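Local atomic coordinates of PRD-containing transcription regulator (Lactobacillus casei, PDB entry 3NUF), a protein that probably takes part in transcription regulation through an all-helical PRD, a domain that in related regulators responds to phosphorylation by the sugar phosphotransferase system. Residues A[36-41]-A[90-95]; A[84-89]-A[114-119]; A[13-18]-A[53-58]. All coordinates share one frame; numbering follows the deposited sequence.

Interaction 1 (A[36-41]-A[90-95]). With EDO (1,2-ethanediol), chain G.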
loop_
_atom_site.group_PDB
_atom_site.type_symbol
_atom_site.label_atom_id
_atom_site.label_comp_id
_atom_site.label_asym_id
_atom_site.label_seq_id
_atom_site.Cartn_x
_atom_site.Cartn_y
_atom_site.Cartn_z
ATOM N N ILE A 36 -6.753 3.057 -0.162
ATOM C CA ILE A 36 -7.968 2.820 -0.960
ATOM C C ILE A 36 -8.431 4.148 -1.565
ATOM O O ILE A 36 -8.741 4.245 -2.760
ATOM C CB ILE A 36 -9.065 2.186 -0.110
ATOM C CG1 ILE A 36 -8.717 0.736 0.202
ATOM C CG2 ILE A 36 -10.406 2.271 -0.854
ATOM C CD1 ILE A 36 -9.643 0.060 1.238
ATOM N N LYS A 37 -8.485 5.184 -0.760
ATOM C CA LYS A 37 -8.918 6.515 -1.239
ATOM C C LYS A 37 -7.982 7.174 -2.228
ATOM O O LYS A 37 -8.391 7.837 -3.197
ATOM C CB LYS A 37 -9.176 7.397 -0.057
ATOM C CG LYS A 37 -10.414 6.955 0.749
ATOM C CD LYS A 37 -10.663 7.855 1.953
ATOM C CE LYS A 37 -9.793 7.591 3.141
ATOM N NZ LYS A 37 -10.215 8.424 4.365
ATOM N N LEU A 38 -6.680 7.014 -2.001
ATOM C CA LEU A 38 -5.689 7.554 -2.889
ATOM C C LEU A 38 -5.807 6.845 -4.252
ATOM O O LEU A 38 -5.813 7.458 -5.339
ATOM C CB LEU A 38 -4.279 7.280 -2.295
ATOM C CG LEU A 38 -3.160 7.790 -3.158
ATOM C CD1 LEU A 38 -3.161 9.306 -3.221
ATOM C CD2 LEU A 38 -1.790 7.348 -2.636
ATOM N N ALA A 39 -5.900 5.525 -4.235
ATOM C CA ALA A 39 -6.019 4.738 -5.470
ATOM C C ALA A 39 -7.310 5.113 -6.193
ATOM O O ALA A 39 -7.275 5.311 -7.409
ATOM C CB ALA A 39 -5.990 3.226 -5.143
ATOM N N ALA A 40 -8.392 5.270 -5.460
ATOM C CA ALA A 40 -9.700 5.641 -6.072
ATOM C C ALA A 40 -9.618 7.012 -6.739
ATOM O O ALA A 40 -10.204 7.193 -7.808
ATOM C CB ALA A 40 -10.781 5.604 -5.028
ATOM N N ALA A 41 -8.886 7.958 -6.154
ATOM C CA ALA A 41 -8.683 9.272 -6.820
ATOM C C ALA A 41 -7.956 9.091 -8.167
ATOM O O ALA A 41 -8.221 9.826 -9.140
ATOM C CB ALA A 41 -7.950 10.248 -5.903
ATOM N N ALA A 90 2.855 4.630 -5.286
ATOM C CA ALA A 90 3.607 3.919 -4.260
ATOM C C ALA A 90 4.549 4.851 -3.518
ATOM O O ALA A 90 4.645 4.777 -2.278
ATOM C CB ALA A 90 4.365 2.765 -4.871
ATOM N N ASP A 91 5.255 5.728 -4.244
ATOM C CA ASP A 91 6.131 6.686 -3.585
ATOM C C ASP A 91 5.349 7.577 -2.616
ATOM O O ASP A 91 5.808 7.840 -1.506
ATOM C CB ASP A 91 6.836 7.552 -4.645
ATOM C CG ASP A 91 7.815 8.513 -4.044
ATOM O OD1 ASP A 91 8.906 8.085 -3.717
ATOM O OD2 ASP A 91 7.505 9.690 -3.899
ATOM N N GLN A 92 4.175 8.024 -3.023
ATOM C CA GLN A 92 3.362 8.870 -2.151
ATOM C C GLN A 92 3.008 8.112 -0.884
ATOM O O GLN A 92 3.056 8.677 0.221
ATOM C CB GLN A 92 2.089 9.298 -2.864
ATOM C CG GLN A 92 1.276 10.247 -2.038
ATOM C CD GLN A 92 0.169 10.939 -2.804
ATOM O OE1 GLN A 92 0.108 10.898 -4.028
ATOM N NE2 GLN A 92 -0.712 11.599 -2.060
ATOM N N VAL A 93 2.646 6.842 -0.994
ATOM C CA VAL A 93 2.294 6.056 0.200
ATOM C C VAL A 93 3.461 5.873 1.146
ATOM O O VAL A 93 3.362 6.087 2.359
ATOM C CB VAL A 93 1.734 4.703 -0.175
ATOM C CG1 VAL A 93 1.459 3.788 1.088
ATOM C CG2 VAL A 93 0.428 4.835 -0.933
ATOM N N VAL A 94 4.608 5.545 0.570
ATOM C CA VAL A 94 5.844 5.362 1.390
ATOM C C VAL A 94 6.172 6.640 2.149
ATOM O O VAL A 94 6.437 6.607 3.353
ATOM C CB VAL A 94 6.998 4.986 0.486
ATOM C CG1 VAL A 94 8.358 5.011 1.266
ATOM C CG2 VAL A 94 6.757 3.600 -0.160
ATOM N N GLN A 95 6.135 7.778 1.478
ATOM C CA GLN A 95 6.405 9.039 2.109
ATOM C C GLN A 95 5.390 9.430 3.143
ATOM O O GLN A 95 5.738 10.055 4.143
ATOM C CB GLN A 95 6.638 10.111 1.055
ATOM C CG GLN A 95 7.811 9.830 0.116
ATOM C CD GLN A 95 9.112 9.591 0.837
ATOM O OE1 GLN A 95 9.786 8.536 0.677
ATOM N NE2 GLN A 95 9.475 10.511 1.630
HETATM C C1 EDO G . -1.037 12.678 1.604
HETATM O O1 EDO G . -1.143 11.983 0.360
HETATM C C2 EDO G . 0.406 13.056 1.796
HETATM O O2 EDO G . 0.876 12.521 3.040
#

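Interaction 2 (A[84-89]-A[114-119])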
loop_
_atom_site.group_PDB
_atom_site.type_symbol
_atom_site.label_atom_id
_atom_site.label_comp_id
_atom_site.label_asym_id
_atom_site.label_seq_id
_atom_site.Cartn_x
_atom_site.Cartn_y
_atom_site.Cartn_z
ATOM N N GLN A 84 4.598 4.568 -14.582
ATOM C CA GLN A 84 4.947 5.679 -13.737
ATOM C C GLN A 84 3.855 5.974 -12.716
ATOM O O GLN A 84 4.137 6.367 -11.579
ATOM C CB GLN A 84 5.260 6.922 -14.573
ATOM C CG GLN A 84 5.985 7.964 -13.777
ATOM C CD GLN A 84 7.338 7.491 -13.431
ATOM O OE1 GLN A 84 8.106 7.126 -14.328
ATOM N NE2 GLN A 84 7.659 7.446 -12.163
ATOM N N LYS A 85 2.597 5.833 -13.108
ATOM C CA LYS A 85 1.451 6.129 -12.240
ATOM C C LYS A 85 1.523 5.222 -11.014
ATOM O O LYS A 85 1.378 5.695 -9.867
ATOM C CB LYS A 85 0.165 5.946 -12.997
ATOM C CG LYS A 85 -1.063 6.195 -12.181
ATOM C CD LYS A 85 -2.295 6.123 -13.135
ATOM C CE LYS A 85 -3.542 6.331 -12.374
ATOM N NZ LYS A 85 -4.688 6.413 -13.325
ATOM N N SER A 86 1.786 3.943 -11.204
ATOM C CA SER A 86 1.910 3.020 -10.071
ATOM C C SER A 86 3.077 3.381 -9.173
ATOM O O SER A 86 2.966 3.279 -7.959
ATOM C CB SER A 86 2.048 1.620 -10.534
ATOM O OG SER A 86 0.779 1.171 -11.094
ATOM N N LEU A 87 4.218 3.673 -9.767
ATOM C CA LEU A 87 5.427 4.028 -9.001
ATOM C C LEU A 87 5.190 5.294 -8.221
ATOM O O LEU A 87 5.597 5.415 -7.051
ATOM C CB LEU A 87 6.642 4.118 -9.917
ATOM C CG LEU A 87 7.186 2.821 -10.429
ATOM C CD1 LEU A 87 8.088 3.100 -11.699
ATOM C CD2 LEU A 87 7.949 2.117 -9.334
ATOM N N ASP A 88 4.540 6.282 -8.830
ATOM C CA ASP A 88 4.300 7.570 -8.156
ATOM C C ASP A 88 3.308 7.392 -6.990
ATOM O O ASP A 88 3.486 7.991 -5.924
ATOM C CB ASP A 88 3.745 8.610 -9.129
ATOM C CG ASP A 88 4.771 9.090 -10.160
ATOM O OD1 ASP A 88 5.981 8.783 -10.057
ATOM O OD2 ASP A 88 4.307 9.811 -11.103
ATOM N N LEU A 89 2.249 6.612 -7.184
ATOM C CA LEU A 89 1.317 6.358 -6.089
ATOM C C LEU A 89 2.051 5.641 -4.961
ATOM O O LEU A 89 1.866 5.976 -3.773
ATOM C CB LEU A 89 0.098 5.566 -6.573
ATOM C CG LEU A 89 -0.849 6.286 -7.495
ATOM C CD1 LEU A 89 -1.793 5.310 -8.182
ATOM C CD2 LEU A 89 -1.640 7.303 -6.658
ATOM N N ALA A 114 -1.040 -4.387 -10.552
ATOM C CA ALA A 114 -1.975 -5.515 -10.644
ATOM C C ALA A 114 -3.430 -5.038 -10.593
ATOM O O ALA A 114 -4.296 -5.589 -11.323
ATOM C CB ALA A 114 -1.672 -6.528 -9.567
ATOM N N ALA A 115 -3.749 -4.071 -9.765
ATOM C CA ALA A 115 -5.116 -3.578 -9.660
ATOM C C ALA A 115 -5.616 -2.894 -10.933
ATOM O O ALA A 115 -6.817 -2.803 -11.134
ATOM C CB ALA A 115 -5.289 -2.659 -8.449
ATOM N N GLN A 116 -4.704 -2.401 -11.770
ATOM C CA GLN A 116 -5.012 -1.781 -13.069
ATOM C C GLN A 116 -5.009 -2.816 -14.182
ATOM O O GLN A 116 -5.246 -2.463 -15.331
ATOM C CB GLN A 116 -3.958 -0.723 -13.383
ATOM C CG GLN A 116 -4.151 0.494 -12.586
ATOM C CD GLN A 116 -3.018 1.434 -12.723
ATOM O OE1 GLN A 116 -3.084 2.373 -13.523
ATOM N NE2 GLN A 116 -1.962 1.240 -11.928
ATOM N N ASP A 117 -4.735 -4.074 -13.861
ATOM C CA ASP A 117 -4.578 -5.136 -14.865
ATOM C C ASP A 117 -3.503 -4.747 -15.859
ATOM O O ASP A 117 -3.712 -4.820 -17.081
ATOM C CB ASP A 117 -5.900 -5.426 -15.606
ATOM C CG ASP A 117 -6.955 -6.028 -14.704
ATOM O OD1 ASP A 117 -6.584 -6.678 -13.699
ATOM O OD2 ASP A 117 -8.157 -5.848 -15.006
ATOM N N LYS A 118 -2.368 -4.278 -15.342
ATOM C CA LYS A 118 -1.252 -3.893 -16.198
ATOM C C LYS A 118 -0.053 -4.825 -16.096
ATOM O O LYS A 118 1.002 -4.488 -16.654
ATOM C CB LYS A 118 -0.803 -2.453 -15.891
ATOM C CG LYS A 118 -1.718 -1.373 -16.491
ATOM C CD LYS A 118 -1.080 0.017 -16.377
ATOM C CE LYS A 118 -1.942 1.094 -17.077
ATOM N N ILE A 119 -0.201 -5.962 -15.395
ATOM C CA ILE A 119 0.844 -6.994 -15.313
ATOM C C ILE A 119 0.456 -8.310 -16.031
ATOM O O ILE A 119 -0.367 -9.116 -15.546
ATOM C CB ILE A 119 1.182 -7.355 -13.850
ATOM C CG1 ILE A 119 1.782 -6.167 -13.114
ATOM C CG2 ILE A 119 2.170 -8.540 -13.799
ATOM C CD1 ILE A 119 2.324 -6.542 -11.756
ATOM O OXT ILE A 119 0.984 -8.626 -17.113
HETATM O O HOH W 1 -5.104 3.764 -14.439
#

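Interaction 3 (A[13-18]-A[53-58])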
loop_
_atom_site.group_PDB
_atom_site.type_symbol
_atom_site.label_atom_id
_atom_site.label_comp_id
_atom_site.label_asym_id
_atom_site.label_seq_id
_atom_site.Cartn_x
_atom_site.Cartn_y
_atom_site.Cartn_z
ATOM N N THR A 13 -14.282 -8.506 5.818
ATOM C CA THR A 13 -13.989 -9.245 7.013
ATOM C C THR A 13 -12.537 -9.688 7.181
ATOM O O THR A 13 -11.970 -9.553 8.257
ATOM C CB THR A 13 -14.886 -10.537 7.022
ATOM O OG1 THR A 13 -16.249 -10.111 6.977
ATOM C CG2 THR A 13 -14.636 -11.369 8.257
ATOM N N GLU A 14 -11.974 -10.238 6.109
ATOM C CA GLU A 14 -10.598 -10.752 6.167
ATOM C C GLU A 14 -9.587 -9.641 6.370
ATOM O O GLU A 14 -8.610 -9.836 7.096
ATOM C CB GLU A 14 -10.231 -11.514 4.909
ATOM C CG GLU A 14 -11.119 -12.766 4.660
ATOM C CD GLU A 14 -12.522 -12.490 4.077
ATOM O OE1 GLU A 14 -12.877 -11.344 3.723
ATOM O OE2 GLU A 14 -13.279 -13.471 3.954
ATOM N N VAL A 15 -9.820 -8.495 5.755
ATOM C CA VAL A 15 -8.954 -7.331 5.978
ATOM C C VAL A 15 -9.055 -6.805 7.406
ATOM O O VAL A 15 -8.014 -6.562 8.059
ATOM C CB VAL A 15 -9.312 -6.225 4.966
ATOM C CG1 VAL A 15 -8.628 -4.855 5.258
ATOM C CG2 VAL A 15 -8.919 -6.684 3.539
ATOM N N LYS A 16 -10.280 -6.695 7.963
ATOM C CA LYS A 16 -10.443 -6.292 9.342
ATOM C C LYS A 16 -9.743 -7.263 10.311
ATOM O O LYS A 16 -9.179 -6.822 11.312
ATOM C CB LYS A 16 -11.901 -6.161 9.726
ATOM C CG LYS A 16 -12.615 -5.013 9.019
ATOM C CD LYS A 16 -14.016 -4.703 9.562
ATOM C CE LYS A 16 -15.020 -5.711 9.067
ATOM N NZ LYS A 16 -16.364 -5.479 9.691
ATOM N N ALA A 17 -9.792 -8.566 9.993
ATOM C CA ALA A 17 -9.102 -9.609 10.769
ATOM C C ALA A 17 -7.605 -9.383 10.797
ATOM O O ALA A 17 -7.000 -9.411 11.872
ATOM C CB ALA A 17 -9.451 -11.058 10.234
HETATM N N MSE A 18 -7.037 -9.147 9.610
HETATM C CA MSE A 18 -5.615 -8.863 9.454
HETATM C C MSE A 18 -5.222 -7.656 10.336
HETATM O O MSE A 18 -4.202 -7.668 11.023
HETATM C CB MSE A 18 -5.273 -8.588 7.975
HETATM C CG MSE A 18 -5.188 -9.800 7.069
HETATM SE SE MSE A 18 -4.743 -9.209 5.195
HETATM C CE MSE A 18 -4.317 -10.925 4.406
ATOM N N VAL A 53 -4.249 -8.910 0.020
ATOM C CA VAL A 53 -2.829 -8.970 -0.270
ATOM C C VAL A 53 -2.167 -7.616 -0.037
ATOM O O VAL A 53 -1.115 -7.514 0.568
ATOM C CB VAL A 53 -2.620 -9.495 -1.709
ATOM C CG1 VAL A 53 -1.178 -9.461 -2.114
ATOM C CG2 VAL A 53 -3.130 -10.936 -1.834
ATOM N N LEU A 54 -2.829 -6.574 -0.443
ATOM C CA LEU A 54 -2.361 -5.194 -0.189
ATOM C C LEU A 54 -2.237 -4.887 1.282
ATOM O O LEU A 54 -1.237 -4.351 1.785
ATOM C CB LEU A 54 -3.274 -4.167 -0.853
ATOM C CG LEU A 54 -2.972 -2.724 -0.537
ATOM C CD1 LEU A 54 -1.657 -2.292 -1.216
ATOM C CD2 LEU A 54 -4.153 -1.803 -0.966
ATOM N N THR A 55 -3.271 -5.248 2.041
ATOM C CA THR A 55 -3.300 -4.991 3.470
ATOM C C THR A 55 -2.155 -5.669 4.156
ATOM O O THR A 55 -1.500 -5.092 5.021
ATOM C CB THR A 55 -4.670 -5.416 4.092
ATOM O OG1 THR A 55 -5.666 -4.597 3.526
ATOM C CG2 THR A 55 -4.680 -5.241 5.599
ATOM N N ASN A 56 -1.888 -6.932 3.822
ATOM C CA ASN A 56 -0.790 -7.646 4.439
ATOM C C ASN A 56 0.516 -6.873 4.238
ATOM O O ASN A 56 1.317 -6.704 5.162
ATOM C CB ASN A 56 -0.687 -9.094 3.869
ATOM C CG ASN A 56 0.439 -9.894 4.480
ATOM O OD1 ASN A 56 0.305 -10.383 5.591
ATOM N ND2 ASN A 56 1.589 -9.984 3.767
ATOM N N HIS A 57 0.712 -6.395 3.023
ATOM C CA HIS A 57 1.956 -5.684 2.720
ATOM C C HIS A 57 2.005 -4.323 3.424
ATOM O O HIS A 57 3.059 -3.925 3.947
ATOM C CB HIS A 57 2.157 -5.499 1.227
ATOM C CG HIS A 57 3.517 -4.979 0.898
ATOM N ND1 HIS A 57 4.651 -5.715 1.208
ATOM C CD2 HIS A 57 3.946 -3.783 0.424
ATOM C CE1 HIS A 57 5.721 -4.980 0.909
ATOM N NE2 HIS A 57 5.324 -3.811 0.422
ATOM N N LEU A 58 0.879 -3.625 3.450
ATOM C CA LEU A 58 0.828 -2.331 4.147
ATOM C C LEU A 58 1.113 -2.482 5.640
ATOM O O LEU A 58 1.851 -1.690 6.240
ATOM C CB LEU A 58 -0.474 -1.600 3.924
ATOM C CG LEU A 58 -0.776 -1.068 2.534
ATOM C CD1 LEU A 58 -2.268 -0.631 2.444
ATOM C CD2 LEU A 58 0.210 0.018 2.102
#

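Interaction 1 (A[36-41]-A[90-95])
Gln92 and Val93, consecutive residues of helix 84-97, share the side chain of Leu38, which arrives from helix 25-41 and gives one methyl to each. At Gln92, CG stands anti to the backbone N (chi1 -176°) and the chain runs on extended, carrying the amide out toward helix 25-41. Leu38 CD1 sits over one face of that amide, 3.6 Å from Gln92 NE2 and almost as near to the carbonyl oxygen. The polar atoms are therefore met by an apolar methyl from above and find their partners elsewhere. NE2 makes a weak hydrogen bond to Tyr34 OH and is modelled 2.5 Å from O1 of a bound 1,2-ethanediol, a bond so short that its exact length is doubtful; the diol, probably from the crystallisation liquor, also reaches Tyr34 and His96. One residue on, Val93 turns its CG2, the branch beside the backbone N, to Leu38 CD2 at 3.8 Å, a purely apolar touch. Val93 also packs on Leu58 and Leu108, which places the meeting in the interior of the helical PRD. Leu38 thus spans a change of chemistry, from the hydrocarbon core at Val93 to the amide of the partly exposed Gln92. The contact between the two segments is held by dispersion and burial, while the amide's polar bonds are directed to groups outside them.

Interaction 2 (A[84-89]-A[114-119])
Ser86, in the first turn of helix 84-97, and Gln116, just past helix 104-115, have their CA atoms 8.9 Å apart, the nearest backbone approach between the two segments. Helix 104-115 ends in a Schellman motif: Asp117 takes a positive phi, and its N bonds back to Ala114 O. This turn lies near the C-terminus of the chain, and the contact ties it to the second-last helix of the PRD. Gln116 does the bridging with an extended side chain whose amide enters between Ser86 and Lys85. Its NE2 lies 2.9 Å from Ser86 OG, but the bond is bent to 118° and weak. Each atom has another partner on helix 104-115, NE2 the carbonyl oxygen of Phe112 and Ser86 OG the carboxylate of Glu113, so two of the three bonds, those made by Ser86 OG, join the helices, while the one to Phe112 O holds the amide on its own helix end. At the oxygen end of the amide, Lys85 passes with CD 3.9 Å from Gln116 OE1. Because the lysine is stretched out from CG onward, with CG anti to the backbone N (chi1 179°), its NZ reaches both Ala42 O and a water. That water accepts from Lys85 NZ at 2.9 Å and donates to Gln116 OE1 at 2.6 Å. With an alanine at Gln116, this water would probably lose its acceptor, and Phe112 O and Ser86 OG the amide donor they share. On the exposed flank of helix 84-97, Gln84 NE2 bonds Asp88 OD1 at 3.0 Å and nearly straight (166°), meeting the oxygen from above the carboxylate plane.

Interaction 3 (A[13-18]-A[53-58])
Val15 and Thr55 form the tight part of this contact, where the axes of segments 13-18 and 53-58 run nearly parallel, 9.7 Å apart at closest and 12° from one another. Val15 CG1 presses on Thr55 OG1 at 3.4 Å and lies farther, 4.0 Å, from the threonine methyl CG2. The hydroxyl can be met by a methyl because it is satisfied within its own helix: OG1 stands beside the backbone N (chi1 -64°) and hydrogen-bonds Leu51 O. Toward solvent the fit is looser. There Met18, a selenomethionine with two conformers, slants across the flank of helix 48-67. In one of them SE lies 4.0 Å from Thr55 CB and 3.9 Å from Asn56 N, and CE ends 4.1 Å from Asn56 CB, the chain crossing that side chain at about a right angle. The second conformer makes these outer distances less certain. Beyond the pair, Val15 also packs on Leu51 and Gln52 and Met18 on Ile59, while Thr55 meets Val32, so helix 13-21 lies against helix 48-67 next to helix 25-41, in a fold that has no strands.

Interaction 1 is the core contact; interactions 2 and 3 are only partly buried. Helix 84-97 serves both of the first two, which touch where Leu38 CG packs 3.8 Å from Leu89 CD2. Interaction 3 lies across the centre of the chain from interaction 1, yet the two also meet, through Val93 CG1 and Leu58 CD2 at 4.1 Å, whereas interactions 2 and 3 stay about 8 Å apart at their nearest atoms. Chemistry follows place: interactions 1 and 3 rest mainly on methyl contacts, the Gln92 amide and the Thr55 hydroxyl finding their polar partners outside the paired segments, while interaction 2, near the C-terminus, relies on an amide, a hydroxyl and a bridging water.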